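Local coordinates for protein lytic Polysaccharide Monooxygenase (Phytophthora infestans, PDB 6Z5Y) that probably cleaves pectin oxidatively as a secreted, copper-dependent monooxygenase used in plant infection, this chain being its copper-binding domain, at residues H1-P7 with Y164-L170; V20-Q26 with V65-E69; K54-S58 with P99-D105; G86-R92 with I127-V133. All blocks are in the same frame, centred on the assembly; numbering follows the deposited sequence.

Interaction 1: residues H1-P7 with Y164-L170. With CU (copper (II) ion), chain C.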
loop_
_atom_site.group_PDB
_atom_site.type_symbol
_atom_site.label_atom_id
_atom_site.label_comp_id
_atom_site.label_asym_id
_atom_site.label_seq_id
_atom_site.Cartn_x
_atom_site.Cartn_y
_atom_site.Cartn_z
ATOM N N HIS A 1 7.174 -0.113 7.554
ATOM C CA HIS A 1 7.561 1.207 7.073
ATOM C C HIS A 1 7.947 1.170 5.597
ATOM O O HIS A 1 8.344 0.120 5.065
ATOM C CB HIS A 1 8.654 1.793 7.939
ATOM C CG HIS A 1 8.128 2.201 9.291
ATOM N ND1 HIS A 1 7.518 1.295 10.164
ATOM C CD2 HIS A 1 8.068 3.404 9.897
ATOM C CE1 HIS A 1 7.158 1.939 11.257
ATOM N NE2 HIS A 1 7.496 3.234 11.125
ATOM N N GLY A 2 7.894 2.317 4.975
ATOM C CA GLY A 2 8.304 2.452 3.583
ATOM C C GLY A 2 7.282 3.199 2.758
ATOM O O GLY A 2 6.120 3.338 3.139
ATOM N N TYR A 3 7.721 3.619 1.576
ATOM C CA TYR A 3 6.893 4.315 0.586
ATOM C C TYR A 3 7.327 3.807 -0.785
ATOM O O TYR A 3 8.502 3.436 -0.972
ATOM C CB TYR A 3 7.001 5.851 0.713
ATOM C CG TYR A 3 8.403 6.391 0.648
ATOM C CD1 TYR A 3 9.177 6.471 1.803
ATOM C CD2 TYR A 3 8.998 6.768 -0.539
ATOM C CE1 TYR A 3 10.499 6.889 1.769
ATOM C CE2 TYR A 3 10.304 7.217 -0.577
ATOM C CZ TYR A 3 11.050 7.257 0.572
ATOM O OH TYR A 3 12.368 7.604 0.551
ATOM N N ILE A 4 6.464 3.959 -1.770
ATOM C CA ILE A 4 6.916 3.764 -3.158
ATOM C C ILE A 4 7.847 4.915 -3.507
ATOM O O ILE A 4 7.462 6.099 -3.399
ATOM C CB ILE A 4 5.741 3.633 -4.123
ATOM C CG1 ILE A 4 5.041 2.299 -3.887
ATOM C CG2 ILE A 4 6.217 3.788 -5.561
ATOM C CD1 ILE A 4 3.906 2.029 -4.834
ATOM N N ALA A 5 9.056 4.565 -3.897
ATOM C CA ALA A 5 10.117 5.531 -4.186
ATOM C C ALA A 5 10.276 5.787 -5.679
ATOM O O ALA A 5 10.780 6.869 -6.038
ATOM C CB ALA A 5 11.412 5.056 -3.596
ATOM N N LYS A 6 9.921 4.850 -6.515
ATOM C CA LYS A 6 9.967 4.984 -7.975
ATOM C C LYS A 6 8.693 4.358 -8.488
ATOM O O LYS A 6 8.464 3.187 -8.250
ATOM C CB LYS A 6 11.191 4.248 -8.480
ATOM C CG LYS A 6 11.552 4.552 -9.901
ATOM C CD LYS A 6 12.857 3.929 -10.308
ATOM C CE LYS A 6 13.284 4.353 -11.686
ATOM N NZ LYS A 6 14.412 3.525 -12.150
ATOM N N PRO A 7 7.819 5.103 -9.162
ATOM C CA PRO A 7 7.947 6.537 -9.463
ATOM C C PRO A 7 7.973 7.388 -8.191
ATOM O O PRO A 7 7.459 6.988 -7.146
ATOM C CB PRO A 7 6.707 6.810 -10.316
ATOM C CG PRO A 7 5.722 5.787 -9.864
ATOM C CD PRO A 7 6.536 4.550 -9.585
ATOM N N TYR A 164 -0.543 2.327 5.420
ATOM C CA TYR A 164 0.396 3.088 4.591
ATOM C C TYR A 164 -0.350 3.432 3.306
ATOM O O TYR A 164 -0.954 2.559 2.669
ATOM C CB TYR A 164 1.647 2.267 4.283
ATOM C CG TYR A 164 2.437 1.884 5.499
ATOM C CD1 TYR A 164 2.092 0.769 6.222
ATOM C CD2 TYR A 164 3.516 2.645 5.930
ATOM C CE1 TYR A 164 2.786 0.402 7.354
ATOM C CE2 TYR A 164 4.200 2.305 7.093
ATOM C CZ TYR A 164 3.841 1.165 7.790
ATOM O OH TYR A 164 4.523 0.824 8.936
ATOM N N LYS A 165 -0.270 4.701 2.916
ATOM C CA LYS A 165 -0.895 5.204 1.713
ATOM C C LYS A 165 0.057 6.151 1.027
ATOM O O LYS A 165 0.626 7.035 1.665
ATOM C CB LYS A 165 -2.190 5.946 2.043
ATOM C CG LYS A 165 -3.341 5.049 2.425
ATOM C CD LYS A 165 -4.540 5.790 2.954
ATOM C CE LYS A 165 -4.376 6.135 4.414
ATOM N NZ LYS A 165 -5.428 7.082 4.863
ATOM N N ASN A 166 0.137 6.001 -0.303
ATOM C CA ASN A 166 0.827 7.005 -1.130
ATOM C C ASN A 166 -0.091 7.367 -2.292
ATOM O O ASN A 166 -0.827 6.517 -2.813
ATOM C CB ASN A 166 2.125 6.461 -1.729
ATOM C CG ASN A 166 3.128 5.877 -0.763
ATOM O OD1 ASN A 166 3.909 5.022 -1.189
ATOM N ND2 ASN A 166 3.198 6.349 0.471
ATOM N N CYS A 167 0.025 8.599 -2.735
ATOM C CA CYS A 167 -0.568 9.103 -3.978
ATOM C C CYS A 167 0.601 9.708 -4.748
ATOM O O CYS A 167 1.266 10.573 -4.200
ATOM C CB CYS A 167 -1.621 10.180 -3.728
ATOM S SG CYS A 167 -3.043 9.518 -2.850
ATOM N N ILE A 168 0.786 9.255 -5.992
ATOM C CA ILE A 168 1.928 9.695 -6.814
ATOM C C ILE A 168 1.412 10.050 -8.188
ATOM O O ILE A 168 1.017 9.169 -8.954
ATOM C CB ILE A 168 3.012 8.611 -6.901
ATOM C CG1 ILE A 168 3.463 8.184 -5.495
ATOM C CG2 ILE A 168 4.169 9.144 -7.714
ATOM C CD1 ILE A 168 4.500 7.084 -5.466
ATOM N N PRO A 169 1.369 11.351 -8.531
ATOM C CA PRO A 169 0.888 11.728 -9.840
ATOM C C PRO A 169 1.929 11.312 -10.875
ATOM O O PRO A 169 3.137 11.540 -10.665
ATOM C CB PRO A 169 0.761 13.255 -9.763
ATOM C CG PRO A 169 1.766 13.664 -8.674
ATOM C CD PRO A 169 1.751 12.513 -7.681
ATOM N N LEU A 170 1.448 10.808 -12.007
ATOM C CA LEU A 170 2.312 10.366 -13.110
ATOM C C LEU A 170 1.980 11.156 -14.364
ATOM O O LEU A 170 0.839 11.510 -14.608
ATOM C CB LEU A 170 2.146 8.878 -13.393
ATOM C CG LEU A 170 2.323 7.952 -12.185
ATOM C CD1 LEU A 170 2.248 6.501 -12.607
ATOM C CD2 LEU A 170 3.629 8.195 -11.476
HETATM CU CU CU C . 7.088 -0.507 9.722
HETATM O O HOH W 1 4.270 5.347 2.989
#
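His1 grips the copper ion with two nitrogens, its terminal amine N at 2.2 Å and ring ND1 at 1.9 Å, while Tyr164 stands beside it with OH 3.0 Å from the metal. This chelate is the amino-terminal half of the histidine brace that defines lytic polysaccharide monooxygenases; His96 NE2 completes it. The contact joins small-sheet strand 4-6 to large-sheet strand 158-170 in the beta-sandwich core. The amine also donates to Tyr164 OH (N to OH 3.1 Å), and that hydroxyl is hydrogen-bonded to Gln162. The rings form an edge-to-face pair, Tyr164 turning its edge to the face of His1 with planes 64° apart. Gly2 suits its place because at its backbone angles a side chain would crowd the carbonyl O of His1. Asparagine fits position 166 because its amide serves a backbone N-H and a water: ND2 donates to the water that donates to Gly2 O. Branched and ring side chains pack across the interface, Ile4 CG2 against Ile168 CD1 and Pro7, after a cis peptide, against Leu170 CD2. With CG anti to the carbonyl carbon (chi1 -54°), Asn166 turns OD1 toward Ile4 N, accepting at 2.8 Å in a nearly straight bond (168°).

Interaction 2: residues V20-Q26 with V65-E69; sequences VVEIEPQ and VFGEE
Ile23 lays its CD1 methyl over one face of the Phe66 ring, 4.2 Å from the centroid and offset toward the rim, a CH-pi contact between an edge strand of the antiparallel beta-sandwich core and the 3-10 turn that follows helix 56-60. Because CG1 of Ile23 sits between the backbone N and the carbonyl carbon (chi1 61°), the chain can run out to the ring, and the two side chains cross at about a right angle. Val65 CG2 is the bump, touched by Ile23 CD1 at 4.0 Å and by Gln26, whose side chain runs against that of Val65 from the opposite direction and brings OE1 to 3.6 Å from CG2. Val21 suits its place because its two methyls reach both carbonyls of the turn, CG2 lying 3.4 Å from Val65 O and CG1 close to Phe66 O. Gly67, having no side chain, leaves the hollow that Val20 CG1 and Val21 CG1 enter. Phe66 is buried, its ring touching Leu59 and Met60 of helix 56-60, Leu150 of strand 143-155 and Ala163 of strand 158-170. Gln26 folds back through a bent chi2, which lets NE2 donate to Glu24 O at 2.9 Å, close to the plane of its own amide.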
loop_
_atom_site.group_PDB
_atom_site.type_symbol
_atom_site.label_atom_id
_atom_site.label_comp_id
_atom_site.label_asym_id
_atom_site.label_seq_id
_atom_site.Cartn_x
_atom_site.Cartn_y
_atom_site.Cartn_z
ATOM N N VAL A 20 0.378 6.147 8.376
ATOM C CA VAL A 20 -0.608 7.243 8.548
ATOM C C VAL A 20 -1.355 7.089 9.881
ATOM O O VAL A 20 -1.519 8.066 10.605
ATOM C CB VAL A 20 -1.571 7.276 7.348
ATOM C CG1 VAL A 20 -2.555 8.426 7.472
ATOM C CG2 VAL A 20 -0.815 7.342 6.034
ATOM N N VAL A 21 -1.811 5.875 10.143
ATOM C CA VAL A 21 -2.382 5.517 11.455
ATOM C C VAL A 21 -1.864 4.152 11.868
ATOM O O VAL A 21 -1.463 3.324 11.007
ATOM C CB VAL A 21 -3.914 5.499 11.452
ATOM C CG1 VAL A 21 -4.520 6.853 11.095
ATOM C CG2 VAL A 21 -4.488 4.444 10.531
ATOM N N GLU A 22 -1.933 3.907 13.177
ATOM C CA GLU A 22 -1.688 2.591 13.783
ATOM C C GLU A 22 -2.875 2.351 14.725
ATOM O O GLU A 22 -3.064 3.148 15.648
ATOM C CB GLU A 22 -0.356 2.611 14.505
ATOM C CG GLU A 22 -0.082 1.299 15.202
ATOM C CD GLU A 22 1.275 1.353 15.852
ATOM O OE1 GLU A 22 2.225 0.854 15.250
ATOM O OE2 GLU A 22 1.378 1.912 16.948
ATOM N N ILE A 23 -3.657 1.336 14.443
ATOM C CA ILE A 23 -4.971 1.161 15.085
ATOM C C ILE A 23 -5.149 -0.281 15.504
ATOM O O ILE A 23 -4.429 -1.172 15.057
ATOM C CB ILE A 23 -6.110 1.617 14.153
ATOM C CG1 ILE A 23 -6.174 0.819 12.839
ATOM C CG2 ILE A 23 -5.989 3.109 13.933
ATOM C CD1 ILE A 23 -7.296 1.226 11.903
ATOM N N GLU A 24 -6.135 -0.544 16.331
ATOM C CA GLU A 24 -6.552 -1.928 16.643
ATOM C C GLU A 24 -7.089 -2.591 15.409
ATOM O O GLU A 24 -7.656 -1.928 14.543
ATOM C CB GLU A 24 -7.787 -1.976 17.522
ATOM C CG GLU A 24 -7.471 -1.375 18.839
ATOM C CD GLU A 24 -8.602 -1.371 19.839
ATOM O OE1 GLU A 24 -8.396 -0.816 20.910
ATOM O OE2 GLU A 24 -9.671 -1.930 19.538
ATOM N N PRO A 25 -7.009 -3.921 15.296
ATOM C CA PRO A 25 -7.698 -4.604 14.205
ATOM C C PRO A 25 -9.163 -4.187 14.183
ATOM O O PRO A 25 -9.809 -4.144 15.256
ATOM C CB PRO A 25 -7.498 -6.068 14.536
ATOM C CG PRO A 25 -6.238 -6.065 15.352
ATOM C CD PRO A 25 -6.337 -4.845 16.224
ATOM N N GLN A 26 -9.666 -3.910 12.981
ATOM C CA GLN A 26 -11.052 -3.433 12.820
ATOM C C GLN A 26 -12.059 -4.557 12.832
ATOM O O GLN A 26 -13.258 -4.257 12.857
ATOM C CB GLN A 26 -11.186 -2.682 11.507
ATOM C CG GLN A 26 -10.278 -1.464 11.523
ATOM C CD GLN A 26 -10.721 -0.508 12.603
ATOM O OE1 GLN A 26 -11.847 0.038 12.514
ATOM N NE2 GLN A 26 -9.993 -0.390 13.677
ATOM N N VAL A 65 -11.110 6.232 10.367
ATOM C CA VAL A 65 -10.078 5.681 11.262
ATOM C C VAL A 65 -8.794 5.401 10.504
ATOM O O VAL A 65 -7.771 5.190 11.160
ATOM C CB VAL A 65 -10.502 4.461 12.082
ATOM C CG1 VAL A 65 -11.645 4.795 12.997
ATOM C CG2 VAL A 65 -10.722 3.238 11.230
ATOM N N PHE A 66 -8.822 5.400 9.173
ATOM C CA PHE A 66 -7.591 5.202 8.390
ATOM C C PHE A 66 -6.878 6.514 8.113
ATOM O O PHE A 66 -5.791 6.464 7.525
ATOM C CB PHE A 66 -7.869 4.385 7.135
ATOM C CG PHE A 66 -8.110 2.957 7.469
ATOM C CD1 PHE A 66 -7.017 2.166 7.737
ATOM C CD2 PHE A 66 -9.363 2.408 7.594
ATOM C CE1 PHE A 66 -7.156 0.831 8.042
ATOM C CE2 PHE A 66 -9.517 1.076 7.929
ATOM C CZ PHE A 66 -8.400 0.289 8.153
ATOM N N GLY A 67 -7.411 7.645 8.534
ATOM C CA GLY A 67 -6.673 8.900 8.471
ATOM C C GLY A 67 -6.652 9.507 7.088
ATOM O O GLY A 67 -7.352 9.098 6.161
ATOM N N GLU A 68 -5.803 10.516 6.951
ATOM C CA GLU A 68 -5.753 11.437 5.804
ATOM C C GLU A 68 -5.609 10.644 4.495
ATOM O O GLU A 68 -4.696 9.788 4.369
ATOM C CB GLU A 68 -4.520 12.335 5.954
ATOM C CG GLU A 68 -4.694 13.618 6.739
ATOM C CD GLU A 68 -3.480 14.493 6.469
ATOM O OE1 GLU A 68 -3.272 14.871 5.289
ATOM O OE2 GLU A 68 -2.714 14.734 7.417
ATOM N N GLU A 69 -6.356 11.058 3.495
ATOM C CA GLU A 69 -6.157 10.622 2.112
ATOM C C GLU A 69 -4.703 10.922 1.705
ATOM O O GLU A 69 -4.198 11.965 2.032
ATOM C CB GLU A 69 -7.154 11.407 1.228
ATOM C CG GLU A 69 -7.218 10.903 -0.175
ATOM C CD GLU A 69 -8.224 11.549 -1.090
ATOM O OE1 GLU A 69 -8.974 12.430 -0.629
ATOM O OE2 GLU A 69 -8.200 11.208 -2.290
#

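Interaction 3: residues K54-S58 with P99-D105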
loop_
_atom_site.group_PDB
_atom_site.type_symbol
_atom_site.label_atom_id
_atom_site.label_comp_id
_atom_site.label_asym_id
_atom_site.label_seq_id
_atom_site.Cartn_x
_atom_site.Cartn_y
_atom_site.Cartn_z
ATOM N N LYS A 54 -13.220 -6.363 0.379
ATOM C CA LYS A 54 -13.002 -6.464 -1.074
ATOM C C LYS A 54 -11.499 -6.278 -1.356
ATOM O O LYS A 54 -10.837 -7.183 -1.854
ATOM C CB LYS A 54 -13.853 -5.451 -1.843
ATOM C CG LYS A 54 -13.639 -5.534 -3.355
ATOM C CD LYS A 54 -14.433 -4.551 -4.179
ATOM N N ASP A 55 -10.983 -5.109 -1.019
ATOM C CA ASP A 55 -9.573 -4.757 -1.264
ATOM C C ASP A 55 -9.195 -3.652 -0.277
ATOM O O ASP A 55 -10.054 -3.142 0.483
ATOM C CB ASP A 55 -9.357 -4.389 -2.718
ATOM C CG ASP A 55 -10.357 -3.365 -3.246
ATOM O OD1 ASP A 55 -10.642 -2.410 -2.524
ATOM O OD2 ASP A 55 -10.811 -3.490 -4.401
ATOM N N VAL A 56 -7.921 -3.335 -0.217
ATOM C CA VAL A 56 -7.463 -2.374 0.805
ATOM C C VAL A 56 -7.980 -0.969 0.489
ATOM O O VAL A 56 -8.323 -0.240 1.425
ATOM C CB VAL A 56 -5.942 -2.438 0.984
ATOM C CG1 VAL A 56 -5.498 -1.504 2.092
ATOM C CG2 VAL A 56 -5.481 -3.852 1.302
ATOM N N ARG A 57 -8.028 -0.600 -0.781
ATOM C CA ARG A 57 -8.527 0.730 -1.123
ATOM C C ARG A 57 -9.955 0.897 -0.619
ATOM O O ARG A 57 -10.294 1.972 -0.076
ATOM C CB ARG A 57 -8.465 0.954 -2.636
ATOM C CG ARG A 57 -8.975 2.327 -3.020
ATOM C CD ARG A 57 -8.711 2.621 -4.485
ATOM N NE ARG A 57 -9.045 4.020 -4.749
ATOM C CZ ARG A 57 -8.820 4.620 -5.918
ATOM N NH1 ARG A 57 -8.365 3.915 -6.933
ATOM N NH2 ARG A 57 -8.997 5.920 -6.057
ATOM N N SER A 58 -10.790 -0.108 -0.789
ATOM C CA SER A 58 -12.212 -0.081 -0.373
ATOM C C SER A 58 -12.301 0.003 1.153
ATOM O O SER A 58 -13.241 0.556 1.690
ATOM C CB SER A 58 -12.953 -1.295 -0.883
ATOM O OG SER A 58 -13.014 -1.278 -2.311
ATOM N N PRO A 99 -1.716 -7.292 3.241
ATOM C CA PRO A 99 -2.019 -7.055 1.839
ATOM C C PRO A 99 -1.631 -5.644 1.387
ATOM O O PRO A 99 -1.694 -4.672 2.144
ATOM C CB PRO A 99 -3.543 -7.220 1.801
ATOM C CG PRO A 99 -3.989 -6.812 3.197
ATOM C CD PRO A 99 -2.903 -7.348 4.106
ATOM N N CYS A 100 -1.305 -5.550 0.109
ATOM C CA CYS A 100 -1.033 -4.251 -0.501
ATOM C C CYS A 100 -1.486 -4.294 -1.945
ATOM O O CYS A 100 -1.751 -5.360 -2.543
ATOM C CB CYS A 100 0.406 -3.792 -0.330
ATOM S SG CYS A 100 1.598 -4.414 -1.518
ATOM N N GLU A 101 -1.603 -3.099 -2.518
ATOM C CA GLU A 101 -2.102 -2.964 -3.878
ATOM C C GLU A 101 -1.705 -1.614 -4.438
ATOM O O GLU A 101 -1.454 -0.654 -3.710
ATOM C CB GLU A 101 -3.600 -3.209 -3.917
ATOM C CG GLU A 101 -4.373 -2.227 -3.078
ATOM C CD GLU A 101 -5.775 -2.691 -2.731
ATOM O OE1 GLU A 101 -5.910 -3.796 -2.151
ATOM O OE2 GLU A 101 -6.718 -1.931 -2.947
ATOM N N ILE A 102 -1.683 -1.569 -5.758
ATOM C CA ILE A 102 -1.382 -0.345 -6.539
ATOM C C ILE A 102 -2.516 -0.140 -7.522
ATOM O O ILE A 102 -2.897 -1.087 -8.257
ATOM C CB ILE A 102 -0.045 -0.458 -7.265
ATOM C CG1 ILE A 102 1.105 -0.672 -6.295
ATOM C CG2 ILE A 102 0.207 0.786 -8.120
ATOM C CD1 ILE A 102 2.435 -1.016 -6.930
ATOM N N TRP A 103 -3.008 1.085 -7.573
ATOM C CA TRP A 103 -4.033 1.537 -8.520
ATOM C C TRP A 103 -3.474 2.647 -9.384
ATOM O O TRP A 103 -2.670 3.459 -8.915
ATOM C CB TRP A 103 -5.230 2.079 -7.747
ATOM C CG TRP A 103 -5.971 1.084 -6.921
ATOM C CD1 TRP A 103 -5.563 0.504 -5.754
ATOM C CD2 TRP A 103 -7.278 0.600 -7.173
ATOM N NE1 TRP A 103 -6.536 -0.327 -5.272
ATOM C CE2 TRP A 103 -7.605 -0.286 -6.125
ATOM C CE3 TRP A 103 -8.238 0.850 -8.171
ATOM C CZ2 TRP A 103 -8.850 -0.893 -6.018
ATOM C CZ3 TRP A 103 -9.473 0.244 -8.065
ATOM C CH2 TRP A 103 -9.757 -0.625 -7.006
ATOM N N LEU A 104 -3.926 2.709 -10.618
ATOM C CA LEU A 104 -3.691 3.856 -11.515
ATOM C C LEU A 104 -5.066 4.423 -11.819
ATOM O O LEU A 104 -5.895 3.747 -12.475
ATOM C CB LEU A 104 -2.960 3.425 -12.794
ATOM C CG LEU A 104 -1.623 2.757 -12.565
ATOM C CD1 LEU A 104 -1.017 2.337 -13.878
ATOM C CD2 LEU A 104 -0.654 3.640 -11.800
ATOM N N ASP A 105 -5.379 5.566 -11.251
ATOM C CA ASP A 105 -6.773 6.033 -11.171
ATOM C C ASP A 105 -7.621 4.866 -10.665
ATOM O O ASP A 105 -7.296 4.294 -9.599
ATOM C CB ASP A 105 -7.209 6.725 -12.464
ATOM C CG ASP A 105 -6.338 7.939 -12.785
ATOM O OD1 ASP A 105 -5.977 8.633 -11.831
ATOM O OD2 ASP A 105 -6.107 8.179 -13.991
#
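Glu101 reaches across from its strand to the start of helix 56-60, and its carboxylate accepts two successive backbone N-H groups: OE1 takes Val56 N at 2.8 Å on the syn side, and OE2 takes Arg57 N at 2.9 Å from above the carboxylate plane. A chi1 of 61° tucks CG of Glu101 between N and C of its own backbone, and the chain beyond is extended, which brings the acid to the helix end, where N-H groups at the first turn, lacking helical acceptors, would probably favour the charged carboxylate. Trp103 NE1 meets OE2 from the opposite face of that carboxylate, at 2.8 Å, so this oxygen is held by two donors. Short Asp55 suits the N-cap; its OD1 accepts from Ser58 N and OG. Arg57 extends from CG to NE, placing CD over the indole, 3.6 Å from the centroid of the five-membered ring. Its guanidinium, an off-centre cation-pi partner standing nearly perpendicular to the ring (87°), donates through NH1 to Asp105 O at 2.9 Å, while NE pairs with Asp61. Val56 packs on Pro99. The contact thus pins helix 56-60 to strand 100-104, beside strand 143-155, where Tyr148 touches Val56 and Arg57, and Arg146 touches Arg57.

Interaction 4: residues G86-R92 with I127-V133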
loop_
_atom_site.group_PDB
_atom_site.type_symbol
_atom_site.label_atom_id
_atom_site.label_comp_id
_atom_site.label_asym_id
_atom_site.label_seq_id
_atom_site.Cartn_x
_atom_site.Cartn_y
_atom_site.Cartn_z
ATOM N N GLY A 86 7.960 -1.829 -16.153
ATOM C CA GLY A 86 6.821 -2.566 -15.599
ATOM C C GLY A 86 6.926 -2.865 -14.123
ATOM O O GLY A 86 6.387 -3.870 -13.660
ATOM N N THR A 87 7.584 -1.987 -13.385
ATOM C CA THR A 87 7.754 -2.136 -11.951
ATOM C C THR A 87 7.365 -0.843 -11.238
ATOM O O THR A 87 7.297 0.235 -11.837
ATOM C CB THR A 87 9.192 -2.459 -11.559
ATOM O OG1 THR A 87 10.062 -1.337 -11.752
ATOM C CG2 THR A 87 9.720 -3.697 -12.246
ATOM N N ALA A 88 7.192 -0.971 -9.927
ATOM C CA ALA A 88 7.306 0.140 -8.970
ATOM C C ALA A 88 8.298 -0.319 -7.917
ATOM O O ALA A 88 8.318 -1.498 -7.584
ATOM C CB ALA A 88 5.960 0.521 -8.371
ATOM N N THR A 89 9.077 0.579 -7.382
ATOM C CA THR A 89 10.115 0.202 -6.422
ATOM C C THR A 89 9.823 0.830 -5.071
ATOM O O THR A 89 9.596 2.037 -4.988
ATOM C CB THR A 89 11.487 0.631 -6.919
ATOM O OG1 THR A 89 11.669 0.129 -8.236
ATOM C CG2 THR A 89 12.595 0.111 -6.050
ATOM N N PHE A 90 9.864 0.011 -4.031
ATOM C CA PHE A 90 9.676 0.507 -2.670
ATOM C C PHE A 90 10.949 1.186 -2.184
ATOM O O PHE A 90 12.059 0.989 -2.714
ATOM C CB PHE A 90 9.286 -0.648 -1.751
ATOM C CG PHE A 90 8.339 -0.298 -0.622
ATOM C CD1 PHE A 90 7.208 0.465 -0.837
ATOM C CD2 PHE A 90 8.575 -0.800 0.641
ATOM C CE1 PHE A 90 6.302 0.707 0.185
ATOM C CE2 PHE A 90 7.644 -0.587 1.642
ATOM C CZ PHE A 90 6.527 0.178 1.430
ATOM N N SER A 91 10.819 1.926 -1.097
ATOM C CA SER A 91 11.946 2.715 -0.562
ATOM C C SER A 91 12.916 1.829 0.214
ATOM O O SER A 91 14.037 2.284 0.461
ATOM C CB SER A 91 11.439 3.843 0.323
ATOM O OG SER A 91 10.814 3.324 1.491
ATOM N N ARG A 92 12.498 0.629 0.574
ATOM C CA ARG A 92 13.258 -0.294 1.412
ATOM C C ARG A 92 12.639 -1.656 1.189
ATOM O O ARG A 92 11.738 -1.819 0.330
ATOM C CB ARG A 92 13.219 0.162 2.881
ATOM C CG ARG A 92 11.803 0.261 3.436
ATOM C CD ARG A 92 11.751 0.290 4.956
ATOM N NE ARG A 92 12.495 1.436 5.484
ATOM C CZ ARG A 92 13.092 1.472 6.670
ATOM N NH1 ARG A 92 13.003 0.457 7.493
ATOM N NH2 ARG A 92 13.796 2.535 6.968
ATOM N N ILE A 127 15.796 -4.100 -1.311
ATOM C CA ILE A 127 14.713 -3.262 -1.834
ATOM C C ILE A 127 13.591 -4.130 -2.400
ATOM O O ILE A 127 13.852 -5.022 -3.187
ATOM C CB ILE A 127 15.262 -2.311 -2.896
ATOM C CG1 ILE A 127 16.415 -1.474 -2.359
ATOM C CG2 ILE A 127 14.157 -1.455 -3.483
ATOM C CD1 ILE A 127 16.116 -0.702 -1.121
ATOM N N ALA A 128 12.363 -3.854 -1.991
ATOM C CA ALA A 128 11.194 -4.541 -2.548
ATOM C C ALA A 128 10.811 -3.922 -3.888
ATOM O O ALA A 128 10.788 -2.715 -4.020
ATOM C CB ALA A 128 10.025 -4.494 -1.590
ATOM N N VAL A 129 10.487 -4.774 -4.826
ATOM C CA VAL A 129 10.104 -4.367 -6.186
ATOM C C VAL A 129 8.751 -4.980 -6.463
ATOM O O VAL A 129 8.565 -6.190 -6.369
ATOM C CB VAL A 129 11.141 -4.786 -7.232
ATOM C CG1 VAL A 129 10.631 -4.373 -8.610
ATOM C CG2 VAL A 129 12.486 -4.205 -6.940
ATOM N N PHE A 130 7.816 -4.114 -6.820
ATOM C CA PHE A 130 6.448 -4.531 -7.198
ATOM C C PHE A 130 6.413 -4.754 -8.700
ATOM O O PHE A 130 6.802 -3.869 -9.459
ATOM C CB PHE A 130 5.456 -3.437 -6.835
ATOM C CG PHE A 130 5.440 -3.087 -5.366
ATOM C CD1 PHE A 130 4.811 -3.873 -4.435
ATOM C CD2 PHE A 130 6.097 -1.948 -4.918
ATOM C CE1 PHE A 130 4.848 -3.545 -3.081
ATOM C CE2 PHE A 130 6.132 -1.613 -3.575
ATOM C CZ PHE A 130 5.517 -2.420 -2.666
ATOM N N LYS A 131 5.912 -5.916 -9.104
ATOM C CA LYS A 131 5.765 -6.249 -10.516
ATOM C C LYS A 131 4.746 -7.363 -10.644
ATOM O O LYS A 131 4.517 -8.133 -9.717
ATOM C CB LYS A 131 7.107 -6.769 -10.948
ATOM C CG LYS A 131 7.425 -8.220 -10.552
ATOM C CD LYS A 131 7.646 -8.565 -9.070
ATOM C CE LYS A 131 8.207 -9.974 -8.915
ATOM N NZ LYS A 131 8.152 -10.493 -7.519
ATOM N N PRO A 132 4.093 -7.445 -11.809
ATOM C CA PRO A 132 4.147 -6.495 -12.923
ATOM C C PRO A 132 3.237 -5.291 -12.688
ATOM O O PRO A 132 2.192 -5.423 -12.052
ATOM C CB PRO A 132 3.615 -7.301 -14.117
ATOM C CG PRO A 132 2.591 -8.258 -13.439
ATOM C CD PRO A 132 3.192 -8.575 -12.095
ATOM N N VAL A 133 3.655 -4.140 -13.192
ATOM C CA VAL A 133 2.832 -2.911 -13.158
ATOM C C VAL A 133 2.754 -2.377 -14.583
ATOM O O VAL A 133 3.761 -1.926 -15.126
ATOM C CB VAL A 133 3.397 -1.858 -12.193
ATOM C CG1 VAL A 133 2.494 -0.613 -12.171
ATOM C CG2 VAL A 133 3.603 -2.425 -10.786
#
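Backbone hydrogen bonds carry most of this contact, joining Gly86-Arg92 and Ile127-Val133 as antiparallel neighbours. Ala88 and Phe130 form a hydrogen-bonded pair, N to O both ways, with Phe130 N to Ala88 O at 2.8 Å; Phe90 N to Ala128 O extends the ladder, and Thr89 with Val129 is a non-hydrogen-bonded pair. At the ends Val133 N reaches Gly86 O and Ala128 N reaches Arg92 O. Aromatic contact comes next: the edge of Phe130 faces the Phe90 ring in an offset edge-to-face pair, planes at 89°, with Phe130 CE2 3.6 Å from Phe90 CD1. Apolar packing fills the rest. Small Ala88 leaves room for the Phe130 ring, and on the other face Thr89 CG2, set anti to the backbone N, presses on Ile127 CG2 at 3.4 Å, tighter than usual for carbon atoms. Strand 88-90 is the middle of a three-stranded sheet, with strand 4-6 on its other edge, while Phe130 and Val133 rest on strands 100-104 and 107-112 of the larger sheet.

Interaction 1 is the most buried and interaction 2 the most superficial, with 3 and 4 between. Strand 158-170 ties interaction 1 to the five-stranded sheet, where strand 21-23 of interaction 2 is its neighbour; Lys165 NZ of interaction 1 bonds to Phe66 O and Glu68 O of interaction 2. Strand 4-6 pairs with strand 88-90, so interactions 1 and 4 share the smaller sheet. Ile102 of interaction 3 packs its CD1 against Ile4, Ala88 and Phe130, linking the two sheets. Chemistry follows place: metal ligation in interaction 1, apolar contacts in 2, a helix-start carboxylate and cation-pi in 3, backbone pairing in 4.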